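Local coordinates for penicillin binding protein 2X (Streptococcus thermophilus, PDB 5U47) that probably acts as a divisome transpeptidase, cross-linking neighbouring glycan strands of septal peptidoglycan, and is the kind of enzyme that beta-lactams inactivate by acylating its active-site serine, at residues G33-R38 with I218-S223; I52-S57 with V105-K110; Y291-T296 with Q410-T415. The protein carries 1 engineered substitution. One frame throughout, in Å; residues are numbered along the deposited sequence.

Interaction 1 (G33-R38 with I218-S223); sequences GTIYDR and IYTTLS
A short parallel beta ladder, I35 with I218 and Y36 with Y219, opens this contact and fuses the early strand 35-36 to strand 217-220, which leads into helix 224-241. Three backbone bonds run along it: I218 N to T34 O, Y36 N to I218 O, and T220 N to Y36 O. The last of these carbonyls is gripped twice, because T220 OG1 also donates to Y36 O (2.8 Å), lying in the carbonyl plane on a lone pair while the amide comes in from above that plane. On one side of the sheet the rings of Y36 and Y219 form an offset stack, planes 22° apart and centroids 4.5 Å apart; Y36 CD2 sits over the middle of the Y219 ring, 3.5 Å from Y219 CZ. Matching first torsions, with CG anti to the carbonyl carbon in both, keep the two rings alongside each other. On the other side, I35 CG2 meets T220 CG2 at 3.8 Å. Past the strands R38 takes over. Its backbone N donates to L222 O, and its side chain, bent at chi3 (-65°), brings NH1 to T221 O (2.8 Å) with that oxygen in the guanidinium plane. E257 forms a salt bridge with NH2, which also donates to D577 O, and T578 O accepts from NE. D37 OD2 accepts from A224 N at the start of the helix, while OD1 takes N41 N and N39 N. With three carbonyls and the E257 carboxylate sharing its N-H groups, the buried guanidinium is held in a fixed rotation and its charge is probably well compensated.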
loop_
_atom_site.group_PDB
_atom_site.type_symbol
_atom_site.label_atom_id
_atom_site.label_comp_id
_atom_site.label_asym_id
_atom_site.label_seq_id
_atom_site.Cartn_x
_atom_site.Cartn_y
_atom_site.Cartn_z
ATOM N N GLY A 33 -2.630 -18.178 1.913
ATOM C CA GLY A 33 -3.403 -17.616 0.841
ATOM C C GLY A 33 -2.525 -17.053 -0.255
ATOM O O GLY A 33 -1.372 -16.694 -0.024
ATOM N N THR A 34 -3.084 -17.019 -1.456
ATOM C CA THR A 34 -2.401 -16.494 -2.615
ATOM C C THR A 34 -2.727 -15.017 -2.720
ATOM O O THR A 34 -3.845 -14.610 -2.409
ATOM C CB THR A 34 -2.880 -17.228 -3.879
ATOM O OG1 THR A 34 -2.440 -18.568 -3.814
ATOM C CG2 THR A 34 -2.340 -16.607 -5.156
ATOM N N ILE A 35 -1.750 -14.236 -3.172
ATOM C CA ILE A 35 -1.923 -12.812 -3.429
ATOM C C ILE A 35 -1.969 -12.672 -4.934
ATOM O O ILE A 35 -1.031 -13.120 -5.644
ATOM C CB ILE A 35 -0.769 -11.963 -2.856
ATOM C CG1 ILE A 35 -0.718 -12.131 -1.335
ATOM C CG2 ILE A 35 -0.973 -10.487 -3.207
ATOM C CD1 ILE A 35 0.544 -11.592 -0.689
ATOM N N TYR A 36 -3.046 -12.062 -5.412
ATOM C CA TYR A 36 -3.294 -11.857 -6.830
ATOM C C TYR A 36 -3.338 -10.383 -7.210
ATOM O O TYR A 36 -3.472 -9.496 -6.354
ATOM C CB TYR A 36 -4.677 -12.420 -7.192
ATOM C CG TYR A 36 -4.882 -13.915 -7.054
ATOM C CD1 TYR A 36 -4.360 -14.802 -7.994
ATOM C CD2 TYR A 36 -5.656 -14.439 -6.031
ATOM C CE1 TYR A 36 -4.587 -16.160 -7.907
ATOM C CE2 TYR A 36 -5.881 -15.800 -5.918
ATOM C CZ TYR A 36 -5.344 -16.655 -6.862
ATOM O OH TYR A 36 -5.547 -17.989 -6.753
ATOM N N ASP A 37 -3.259 -10.116 -8.501
ATOM C CA ASP A 37 -3.515 -8.800 -8.973
ATOM C C ASP A 37 -5.075 -8.710 -9.093
ATOM O O ASP A 37 -5.794 -9.664 -8.739
ATOM C CB ASP A 37 -2.753 -8.470 -10.275
ATOM C CG ASP A 37 -3.521 -8.839 -11.543
ATOM O OD1 ASP A 37 -4.322 -9.786 -11.531
ATOM O OD2 ASP A 37 -3.293 -8.160 -12.552
ATOM N N ARG A 38 -5.582 -7.600 -9.599
ATOM C CA ARG A 38 -7.038 -7.364 -9.656
ATOM C C ARG A 38 -7.833 -8.338 -10.542
ATOM O O ARG A 38 -9.046 -8.467 -10.364
ATOM C CB ARG A 38 -7.320 -5.911 -10.067
ATOM C CG ARG A 38 -6.950 -5.593 -11.510
ATOM C CD ARG A 38 -7.029 -4.114 -11.807
ATOM N NE ARG A 38 -8.396 -3.594 -11.703
ATOM C CZ ARG A 38 -8.908 -2.895 -10.685
ATOM N NH1 ARG A 38 -8.170 -2.526 -9.633
ATOM N NH2 ARG A 38 -10.178 -2.493 -10.758
ATOM N N ILE A 218 -6.052 -13.012 -1.386
ATOM C CA ILE A 218 -6.175 -11.561 -1.455
ATOM C C ILE A 218 -5.949 -11.115 -2.869
ATOM O O ILE A 218 -4.893 -11.395 -3.426
ATOM C CB ILE A 218 -5.143 -10.860 -0.537
ATOM C CG1 ILE A 218 -5.336 -11.273 0.923
ATOM C CG2 ILE A 218 -5.227 -9.343 -0.676
ATOM C CD1 ILE A 218 -6.596 -10.757 1.555
ATOM N N TYR A 219 -6.957 -10.479 -3.455
ATOM C CA TYR A 219 -6.845 -9.867 -4.762
ATOM C C TYR A 219 -6.536 -8.404 -4.512
ATOM O O TYR A 219 -7.357 -7.685 -3.958
ATOM C CB TYR A 219 -8.145 -9.982 -5.564
ATOM C CG TYR A 219 -8.474 -11.399 -5.979
ATOM C CD1 TYR A 219 -9.000 -12.301 -5.068
ATOM C CD2 TYR A 219 -8.270 -11.831 -7.282
ATOM C CE1 TYR A 219 -9.308 -13.616 -5.439
ATOM C CE2 TYR A 219 -8.569 -13.148 -7.661
ATOM C CZ TYR A 219 -9.091 -14.023 -6.735
ATOM O OH TYR A 219 -9.389 -15.305 -7.098
ATOM N N THR A 220 -5.347 -7.971 -4.888
ATOM C CA THR A 220 -4.993 -6.584 -4.756
ATOM C C THR A 220 -5.620 -5.784 -5.888
ATOM O O THR A 220 -6.187 -6.349 -6.849
ATOM C CB THR A 220 -3.470 -6.372 -4.758
ATOM O OG1 THR A 220 -2.926 -6.719 -6.036
ATOM C CG2 THR A 220 -2.822 -7.189 -3.674
ATOM N N THR A 221 -5.524 -4.462 -5.773
ATOM C CA THR A 221 -6.040 -3.555 -6.796
ATOM C C THR A 221 -5.073 -3.393 -7.956
ATOM O O THR A 221 -5.418 -2.790 -8.977
ATOM C CB THR A 221 -6.291 -2.153 -6.187
ATOM O OG1 THR A 221 -5.113 -1.723 -5.520
ATOM C CG2 THR A 221 -7.428 -2.211 -5.211
ATOM N N LEU A 222 -3.852 -3.910 -7.804
ATOM C CA LEU A 222 -2.826 -3.772 -8.846
ATOM C C LEU A 222 -3.211 -4.425 -10.175
ATOM O O LEU A 222 -3.933 -5.396 -10.210
ATOM C CB LEU A 222 -1.486 -4.370 -8.412
ATOM C CG LEU A 222 -0.747 -3.879 -7.170
ATOM C CD1 LEU A 222 0.558 -4.659 -7.050
ATOM C CD2 LEU A 222 -0.467 -2.390 -7.183
ATOM N N SER A 223 -2.748 -3.809 -11.257
ATOM C CA SER A 223 -2.873 -4.323 -12.602
ATOM C C SER A 223 -1.496 -4.818 -12.977
ATOM O O SER A 223 -0.581 -3.995 -13.179
ATOM C CB SER A 223 -3.273 -3.206 -13.543
ATOM O OG SER A 223 -3.158 -3.610 -14.896
#

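Interaction 2 (I52-S57 with V105-K110); sequences IYAIVS and VSFGLK
F107 turns its CG anti to the carbonyl carbon (chi1 -64°) and stands its ring nearly perpendicular at chi2 88°, which sends the CD1-CE1 edge toward the backbone and side chains of I52 and A54. A54 CB lies in the ring plane, 3.7 Å from F107 CE1, and I52 O also meets that edge, 3.8 Å from F107 CD1. I52 adds its CG2 branch, placed between the backbone N and the carbonyl carbon, and that methyl reaches F107 CD1 at 4.0 Å. The first segment thus meets the phenyl at one edge, while T93 and L97 of helix 90-97 also touch it. Next to this, the chains are joined by one antiparallel hydrogen-bonded pair, A54 with V105, its two bonds running from A54 N to V105 O and from V105 N to A54 O. This ties strand 104-105 to the far end of the long strand 42-55, which at Y53 also pairs with strand 134-143, so the end of 42-55 has a neighbour on each side within the sheet of the N-terminal region, which belongs to the PBP dimerisation family. V105 and A54 send their side chains to the same side of the sheet, with V105 CG2 4.1 Å from A54 CB, and the V105 CG1 branch comes near V56 CG2 at 4.4 Å. Y53 takes the other side. Its ring is met obliquely by S106 CB, 3.9 Å from Y53 CE2, and L203 and E137 touch the tyrosine from outside the two segments. Y53 CA approaches V105 O as a CA-H...O contact of 3.3 Å.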
loop_
_atom_site.group_PDB
_atom_site.type_symbol
_atom_site.label_atom_id
_atom_site.label_comp_id
_atom_site.label_asym_id
_atom_site.label_seq_id
_atom_site.Cartn_x
_atom_site.Cartn_y
_atom_site.Cartn_z
ATOM N N ILE A 52 13.546 -36.234 0.996
ATOM C CA ILE A 52 13.468 -37.694 1.128
ATOM C C ILE A 52 14.291 -38.202 2.319
ATOM O O ILE A 52 15.412 -37.750 2.556
ATOM C CB ILE A 52 13.863 -38.418 -0.199
ATOM C CG1 ILE A 52 13.530 -39.912 -0.111
ATOM C CG2 ILE A 52 15.336 -38.201 -0.563
ATOM C CD1 ILE A 52 13.747 -40.667 -1.410
ATOM N N TYR A 53 13.708 -39.136 3.066
ATOM C CA TYR A 53 14.359 -39.752 4.224
ATOM C C TYR A 53 14.244 -41.258 4.150
ATOM O O TYR A 53 13.351 -41.791 3.488
ATOM C CB TYR A 53 13.712 -39.289 5.531
ATOM C CG TYR A 53 13.843 -37.814 5.772
ATOM C CD1 TYR A 53 12.925 -36.917 5.216
ATOM C CD2 TYR A 53 14.870 -37.306 6.557
ATOM C CE1 TYR A 53 13.040 -35.554 5.424
ATOM C CE2 TYR A 53 14.992 -35.945 6.774
ATOM C CZ TYR A 53 14.075 -35.068 6.203
ATOM O OH TYR A 53 14.191 -33.708 6.413
ATOM N N ALA A 54 15.153 -41.936 4.839
ATOM C CA ALA A 54 15.159 -43.397 4.899
ATOM C C ALA A 54 15.332 -43.829 6.350
ATOM O O ALA A 54 16.310 -43.454 6.995
ATOM C CB ALA A 54 16.273 -43.969 4.020
ATOM N N ILE A 55 14.356 -44.566 6.879
ATOM C CA ILE A 55 14.454 -45.071 8.241
ATOM C C ILE A 55 15.175 -46.421 8.176
ATOM O O ILE A 55 14.678 -47.365 7.547
ATOM C CB ILE A 55 13.082 -45.218 8.916
ATOM C CG1 ILE A 55 12.466 -43.834 9.136
ATOM C CG2 ILE A 55 13.231 -45.965 10.250
ATOM C CD1 ILE A 55 11.081 -43.880 9.747
ATOM N N VAL A 56 16.341 -46.487 8.821
ATOM C CA VAL A 56 17.185 -47.703 8.824
ATOM C C VAL A 56 17.226 -48.447 10.156
ATOM O O VAL A 56 17.776 -49.552 10.216
ATOM C CB VAL A 56 18.646 -47.374 8.414
ATOM C CG1 VAL A 56 18.694 -46.870 6.973
ATOM C CG2 VAL A 56 19.293 -46.361 9.369
ATOM N N SER A 57 16.663 -47.855 11.218
ATOM C CA SER A 57 16.684 -48.496 12.542
ATOM C C SER A 57 15.992 -49.849 12.542
ATOM O O SER A 57 14.849 -49.966 12.087
ATOM C CB SER A 57 15.998 -47.619 13.597
ATOM O OG SER A 57 16.011 -48.258 14.863
ATOM N N VAL A 105 17.839 -41.326 8.123
ATOM C CA VAL A 105 18.867 -40.552 7.445
ATOM C C VAL A 105 18.296 -39.800 6.240
ATOM O O VAL A 105 17.261 -40.189 5.673
ATOM C CB VAL A 105 20.043 -41.450 7.000
ATOM C CG1 VAL A 105 20.547 -42.270 8.187
ATOM C CG2 VAL A 105 19.638 -42.374 5.849
ATOM N N SER A 106 18.985 -38.725 5.865
ATOM C CA SER A 106 18.617 -37.896 4.721
ATOM C C SER A 106 19.661 -38.094 3.613
ATOM O O SER A 106 20.567 -38.917 3.753
ATOM C CB SER A 106 18.488 -36.431 5.145
ATOM O OG SER A 106 19.691 -35.961 5.719
ATOM N N PHE A 107 19.541 -37.345 2.521
ATOM C CA PHE A 107 20.421 -37.536 1.371
ATOM C C PHE A 107 20.954 -36.240 0.753
ATOM O O PHE A 107 21.169 -36.167 -0.462
ATOM C CB PHE A 107 19.687 -38.402 0.327
ATOM C CG PHE A 107 19.374 -39.792 0.815
ATOM C CD1 PHE A 107 18.192 -40.059 1.506
ATOM C CD2 PHE A 107 20.270 -40.830 0.608
ATOM C CE1 PHE A 107 17.916 -41.338 1.970
ATOM C CE2 PHE A 107 19.997 -42.105 1.072
ATOM C CZ PHE A 107 18.820 -42.365 1.751
ATOM N N GLY A 108 21.184 -35.229 1.597
ATOM C CA GLY A 108 21.770 -33.957 1.154
ATOM C C GLY A 108 20.941 -33.104 0.209
ATOM O O GLY A 108 19.729 -33.273 0.108
ATOM N N LEU A 109 21.618 -32.192 -0.499
ATOM C CA LEU A 109 20.948 -31.259 -1.427
ATOM C C LEU A 109 20.123 -31.922 -2.521
ATOM O O LEU A 109 19.042 -31.437 -2.838
ATOM C CB LEU A 109 21.945 -30.276 -2.058
ATOM C CG LEU A 109 22.305 -29.012 -1.261
ATOM C CD1 LEU A 109 22.707 -29.305 0.181
ATOM C CD2 LEU A 109 23.408 -28.264 -2.007
ATOM N N LYS A 110 20.624 -33.011 -3.105
ATOM C CA LYS A 110 19.860 -33.716 -4.138
ATOM C C LYS A 110 18.628 -34.415 -3.525
ATOM O O LYS A 110 17.684 -34.755 -4.237
ATOM C CB LYS A 110 20.728 -34.705 -4.908
ATOM C CG LYS A 110 21.812 -34.057 -5.768
ATOM C CD LYS A 110 22.417 -35.072 -6.731
ATOM C CE LYS A 110 23.489 -34.481 -7.646
ATOM N NZ LYS A 110 24.790 -34.244 -6.958
#

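Interaction 3 (Y291-T296 with Q410-T415); sequences YEPGST and QGISVT
Y291, P293 and V414 make the tightly packed part: V414 CG2 sits over one face of the Y291 ring, 4.2 Å from the ring centroid, and 3.8 Å from P293 CB. Y291 OH pairs with Y544 OH. Here Y291 and V414 also form a single antiparallel hydrogen-bonded bridge, Y291 N to V414 O and V414 N to Y291 O. It joins the strand 412-413 region to the loop that leads to S295, which with K298 on helix 297-308 probably forms the SxxK pair; that helix begins a few residues further on. The side with partly exposed E292, G411 and S413 is looser, and S413 OG comes only to 4.4 Å from E292 CG. There E292 OE1 takes two bonds, from Q410 NE2 (2.7 Å) and G411 N (3.0 Å), arriving from opposite faces of the carboxylate plane; Y519 OH is a further partner. The amide donor lies on the anti side, with the oxygen in the plane of the Q410 amide. Q410 manages this by folding its chain at chi2 (-74°), and its OE1 is in turn bonded to Q510 N. I412 O, buried here, has no hydrogen-bond partner, though E292 CA approaches it at 3.3 Å.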
loop_
_atom_site.group_PDB
_atom_site.type_symbol
_atom_site.label_atom_id
_atom_site.label_comp_id
_atom_site.label_asym_id
_atom_site.label_seq_id
_atom_site.Cartn_x
_atom_site.Cartn_y
_atom_site.Cartn_z
ATOM N N TYR A 291 8.436 13.012 4.511
ATOM C CA TYR A 291 9.264 13.986 3.812
ATOM C C TYR A 291 8.514 15.296 3.596
ATOM O O TYR A 291 7.285 15.348 3.687
ATOM C CB TYR A 291 9.718 13.371 2.464
ATOM C CG TYR A 291 8.566 13.021 1.500
ATOM C CD1 TYR A 291 7.862 11.808 1.602
ATOM C CD2 TYR A 291 8.201 13.896 0.496
ATOM C CE1 TYR A 291 6.822 11.510 0.740
ATOM C CE2 TYR A 291 7.170 13.600 -0.397
ATOM C CZ TYR A 291 6.475 12.415 -0.269
ATOM O OH TYR A 291 5.449 12.146 -1.146
ATOM N N GLU A 292 9.252 16.353 3.321
ATOM C CA GLU A 292 8.647 17.632 2.993
ATOM C C GLU A 292 8.328 17.505 1.504
ATOM O O GLU A 292 9.239 17.321 0.708
ATOM C CB GLU A 292 9.591 18.794 3.327
ATOM C CG GLU A 292 9.932 18.838 4.822
ATOM C CD GLU A 292 10.707 20.079 5.264
ATOM O OE1 GLU A 292 10.590 21.159 4.658
ATOM O OE2 GLU A 292 11.432 19.966 6.254
ATOM N N PRO A 293 7.043 17.601 1.126
ATOM C CA PRO A 293 6.677 17.333 -0.271
ATOM C C PRO A 293 7.003 18.395 -1.280
ATOM O O PRO A 293 7.050 18.074 -2.474
ATOM C CB PRO A 293 5.159 17.172 -0.209
ATOM C CG PRO A 293 4.776 18.106 0.879
ATOM C CD PRO A 293 5.872 18.017 1.913
ATOM N N GLY A 294 7.216 19.644 -0.839
ATOM C CA GLY A 294 7.514 20.704 -1.786
ATOM C C GLY A 294 6.269 21.141 -2.557
ATOM O O GLY A 294 5.127 20.899 -2.131
ATOM N N SER A 295 6.511 21.716 -3.729
ATOM C CA SER A 295 5.488 22.411 -4.521
ATOM C C SER A 295 4.226 21.717 -5.023
ATOM O O SER A 295 3.334 22.410 -5.496
ATOM C CB SER A 295 6.159 23.206 -5.646
ATOM O OG SER A 295 6.765 24.314 -5.063
ATOM N N THR A 296 4.122 20.394 -4.917
ATOM C CA THR A 296 2.881 19.722 -5.274
ATOM C C THR A 296 1.828 20.128 -4.251
ATOM O O THR A 296 0.629 20.055 -4.533
ATOM C CB THR A 296 3.020 18.189 -5.277
ATOM O OG1 THR A 296 3.579 17.771 -4.024
ATOM C CG2 THR A 296 3.924 17.750 -6.417
ATOM N N GLN A 410 6.892 23.134 2.514
ATOM C CA GLN A 410 8.058 23.050 3.376
ATOM C C GLN A 410 7.569 23.292 4.800
ATOM O O GLN A 410 6.563 23.955 5.004
ATOM C CB GLN A 410 9.115 24.094 3.012
ATOM C CG GLN A 410 9.578 24.077 1.560
ATOM C CD GLN A 410 10.509 22.931 1.169
ATOM O OE1 GLN A 410 10.923 22.867 0.012
ATOM N NE2 GLN A 410 10.870 22.050 2.118
ATOM N N GLY A 411 8.307 22.793 5.785
ATOM C CA GLY A 411 7.901 22.948 7.183
ATOM C C GLY A 411 6.719 22.068 7.556
ATOM O O GLY A 411 6.055 22.306 8.568
ATOM N N ILE A 412 6.459 21.067 6.722
ATOM C CA ILE A 412 5.385 20.106 6.916
ATOM C C ILE A 412 5.877 18.758 6.368
ATOM O O ILE A 412 6.521 18.714 5.328
ATOM C CB ILE A 412 4.063 20.555 6.239
ATOM C CG1 ILE A 412 2.937 19.558 6.536
ATOM C CG2 ILE A 412 4.216 20.713 4.728
ATOM C CD1 ILE A 412 1.564 20.051 6.138
ATOM N N SER A 413 5.614 17.677 7.093
ATOM C CA SER A 413 6.044 16.348 6.683
ATOM C C SER A 413 4.854 15.484 6.371
ATOM O O SER A 413 3.893 15.446 7.145
ATOM C CB SER A 413 6.854 15.684 7.776
ATOM O OG SER A 413 8.031 16.419 7.991
ATOM N N VAL A 414 4.941 14.783 5.248
ATOM C CA VAL A 414 3.869 13.889 4.782
ATOM C C VAL A 414 4.420 12.532 4.354
ATOM O O VAL A 414 5.639 12.355 4.250
ATOM C CB VAL A 414 3.170 14.479 3.533
ATOM C CG1 VAL A 414 2.664 15.885 3.801
ATOM C CG2 VAL A 414 4.090 14.474 2.303
ATOM N N THR A 415 3.516 11.582 4.114
ATOM C CA THR A 415 3.851 10.319 3.501
ATOM C C THR A 415 3.260 10.390 2.101
ATOM O O THR A 415 2.364 11.205 1.819
ATOM C CB THR A 415 3.215 9.108 4.206
ATOM O OG1 THR A 415 1.793 9.254 4.200
ATOM C CG2 THR A 415 3.692 9.022 5.613
#

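The three contacts are spread along an elongated chain, and none touches another. Interactions 1 and 2 belong to one sheet, since strand 35-36 pairs with strand 42-55, yet their centres are about 39 Å apart and their nearest atoms about 23 Å: the long strand carries the sheet from the neighbourhood of strand 217-220 out to its own far end. Interaction 3 lies in the transpeptidase domain and holds S295, the probable nucleophile. It is about 31 Å from interaction 1 between centres, about 16 Å at the nearest atoms, and about 59 Å between centres from interaction 2, on the opposite side of the chain's centre. Only interaction 3 adjoins the presumed active site.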